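Local structure of putative serine protease (Human astrovirus 1, 2W5E) at residues I32-H37 with A67-P72. The protein cleaves the viral polyprotein into its functional products, acting as a trypsin-like serine endopeptidase with a charge-relay triad. Numbering follows the deposited sequence.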
loop_
_atom_site.group_PDB
_atom_site.type_symbol
_atom_site.label_atom_id
_atom_site.label_comp_id
_atom_site.label_asym_id
_atom_site.label_seq_id
_atom_site.Cartn_x
_atom_site.Cartn_y
_atom_site.Cartn_z
ATOM N N ILE A 32 -0.243 -11.017 -22.112
ATOM C CA ILE A 32 1.007 -10.322 -22.349
ATOM C C ILE A 32 0.857 -9.671 -23.726
ATOM O O ILE A 32 0.567 -10.354 -24.722
ATOM C CB ILE A 32 2.221 -11.280 -22.316
ATOM C CG1 ILE A 32 2.334 -11.956 -20.945
ATOM C CG2 ILE A 32 3.508 -10.533 -22.684
ATOM C CD1 ILE A 32 3.336 -13.101 -20.871
ATOM N N VAL A 33 1.027 -8.351 -23.772
ATOM C CA VAL A 33 0.859 -7.576 -25.000
ATOM C C VAL A 33 2.232 -7.205 -25.567
ATOM O O VAL A 33 3.141 -6.849 -24.815
ATOM C CB VAL A 33 0.011 -6.287 -24.756
ATOM C CG1 VAL A 33 -0.347 -5.600 -26.075
ATOM C CG2 VAL A 33 -1.266 -6.606 -23.974
ATOM N N THR A 34 2.377 -7.311 -26.886
ATOM C CA THR A 34 3.611 -6.891 -27.572
ATOM C C THR A 34 3.310 -6.436 -29.006
ATOM O O THR A 34 2.145 -6.369 -29.404
ATOM C CB THR A 34 4.712 -7.993 -27.520
ATOM O OG1 THR A 34 5.976 -7.449 -27.927
ATOM C CG2 THR A 34 4.350 -9.201 -28.404
ATOM N N ALA A 35 4.355 -6.100 -29.762
ATOM C CA ALA A 35 4.210 -5.744 -31.175
ATOM C C ALA A 35 4.158 -7.013 -32.025
ATOM O O ALA A 35 4.811 -8.006 -31.703
ATOM C CB ALA A 35 5.358 -4.847 -31.623
ATOM N N ALA A 36 3.387 -6.975 -33.106
ATOM C CA ALA A 36 3.233 -8.136 -33.983
ATOM C C ALA A 36 4.574 -8.711 -34.452
ATOM O O ALA A 36 4.760 -9.928 -34.454
ATOM C CB ALA A 36 2.341 -7.804 -35.166
ATOM N N HIS A 37 5.513 -7.844 -34.826
ATOM C CA HIS A 37 6.797 -8.317 -35.360
ATOM C C HIS A 37 7.736 -8.946 -34.318
ATOM O O HIS A 37 8.698 -9.618 -34.679
ATOM C CB HIS A 37 7.504 -7.238 -36.195
ATOM C CG HIS A 37 8.161 -6.164 -35.387
ATOM N ND1 HIS A 37 7.510 -5.007 -35.015
ATOM C CD2 HIS A 37 9.422 -6.060 -34.904
ATOM C CE1 HIS A 37 8.338 -4.241 -34.328
ATOM N NE2 HIS A 37 9.505 -4.856 -34.249
ATOM N N ALA A 67 0.207 -7.930 -30.816
ATOM C CA ALA A 67 -0.012 -9.345 -30.520
ATOM C C ALA A 67 -0.440 -9.553 -29.066
ATOM O O ALA A 67 0.091 -8.918 -28.155
ATOM C CB ALA A 67 1.244 -10.151 -30.830
ATOM N N PHE A 68 -1.405 -10.447 -28.863
ATOM C CA PHE A 68 -1.860 -10.807 -27.524
ATOM C C PHE A 68 -1.480 -12.249 -27.204
ATOM O O PHE A 68 -1.849 -13.177 -27.925
ATOM C CB PHE A 68 -3.374 -10.594 -27.382
ATOM C CG PHE A 68 -3.800 -9.159 -27.518
ATOM C CD1 PHE A 68 -3.832 -8.316 -26.406
ATOM C CD2 PHE A 68 -4.170 -8.645 -28.755
ATOM C CE1 PHE A 68 -4.218 -6.980 -26.531
ATOM C CE2 PHE A 68 -4.558 -7.314 -28.890
ATOM C CZ PHE A 68 -4.585 -6.479 -27.770
ATOM N N ILE A 69 -0.739 -12.411 -26.115
ATOM C CA ILE A 69 -0.237 -13.699 -25.663
ATOM C C ILE A 69 -0.909 -14.049 -24.330
ATOM O O ILE A 69 -0.970 -13.215 -23.432
ATOM C CB ILE A 69 1.304 -13.640 -25.482
ATOM C CG1 ILE A 69 1.991 -13.307 -26.816
ATOM C CG2 ILE A 69 1.842 -14.932 -24.877
ATOM C CD1 ILE A 69 3.361 -12.680 -26.677
ATOM N N THR A 70 -1.417 -15.276 -24.205
ATOM C CA THR A 70 -1.986 -15.746 -22.938
ATOM C C THR A 70 -0.887 -15.833 -21.874
ATOM O O THR A 70 0.138 -16.486 -22.087
ATOM C CB THR A 70 -2.710 -17.110 -23.119
ATOM O OG1 THR A 70 -3.775 -16.959 -24.067
ATOM C CG2 THR A 70 -3.283 -17.620 -21.797
ATOM N N CYS A 71 -1.076 -15.140 -20.749
ATOM C CA CYS A 71 -0.110 -15.221 -19.654
ATOM C C CYS A 71 -0.103 -16.637 -19.089
ATOM O O CYS A 71 -1.166 -17.177 -18.774
ATOM C CB CYS A 71 -0.402 -14.205 -18.543
ATOM S SG CYS A 71 0.872 -14.144 -17.253
ATOM N N PRO A 72 1.090 -17.253 -18.991
ATOM C CA PRO A 72 1.225 -18.574 -18.377
ATOM C C PRO A 72 0.604 -18.613 -16.981
ATOM O O PRO A 72 0.725 -17.647 -16.223
ATOM C CB PRO A 72 2.739 -18.764 -18.295
ATOM C CG PRO A 72 3.267 -17.964 -19.419
ATOM C CD PRO A 72 2.384 -16.753 -19.494
#
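Ile32 and Ile69 face each other as a hydrogen-bonded pair where strands 32-35 and 67-70 run antiparallel in the first barrel of this trypsin-like domain. From Ile32 CB, which packs against Ile69 CB at 4.1 Å, the side chain runs on through CG1, anti to the carbonyl carbon (chi1 -61°), toward Cys71 CB, and CD1 ends 4.0 Å from Pro72 CD, with the two side chains crossing at about a right angle. On the same face Ile69 sends CD1 obliquely past Thr34, 4.0 Å from its CG2, and that methyl also meets Ala67 CB. Thr34 OG1 is hydrogen-bonded to Thr24 O on strand 21-28, which leaves the methyl for the apolar contact. Ile16 of strand 13-18 meets both isoleucines inside the barrel. The other face carries Val33, whose CG2 sits 3.9 Å from CE1 of the Phe68 ring, the two side chains lying side by side.

Four backbone bonds join the strands. Ile32 N gives a nearly straight bond to Ile69 O, 2.7 Å long; Ile69 N answers to Ile32 O, and Thr34 N bonds Ala67 O. Ala67 N to Thr34 O, at 2.9 Å, is different, since its donor stands 40° out of the carbonyl plane. Just past this last bond the chain turns into helix 36-39 with Ala35 at the N-cap. There His37 NE2 is hydrogen-bonded to Ser127 OG, and the backbones of Ala36 and Asp65 are hydrogen-bonded. The pairing is thus buried and mostly apolar, with the backbones of Val33 and Phe68 bonded to the flanking strands, consistent with its setting triad residues His37 and Asp65 at neighbouring strand ends.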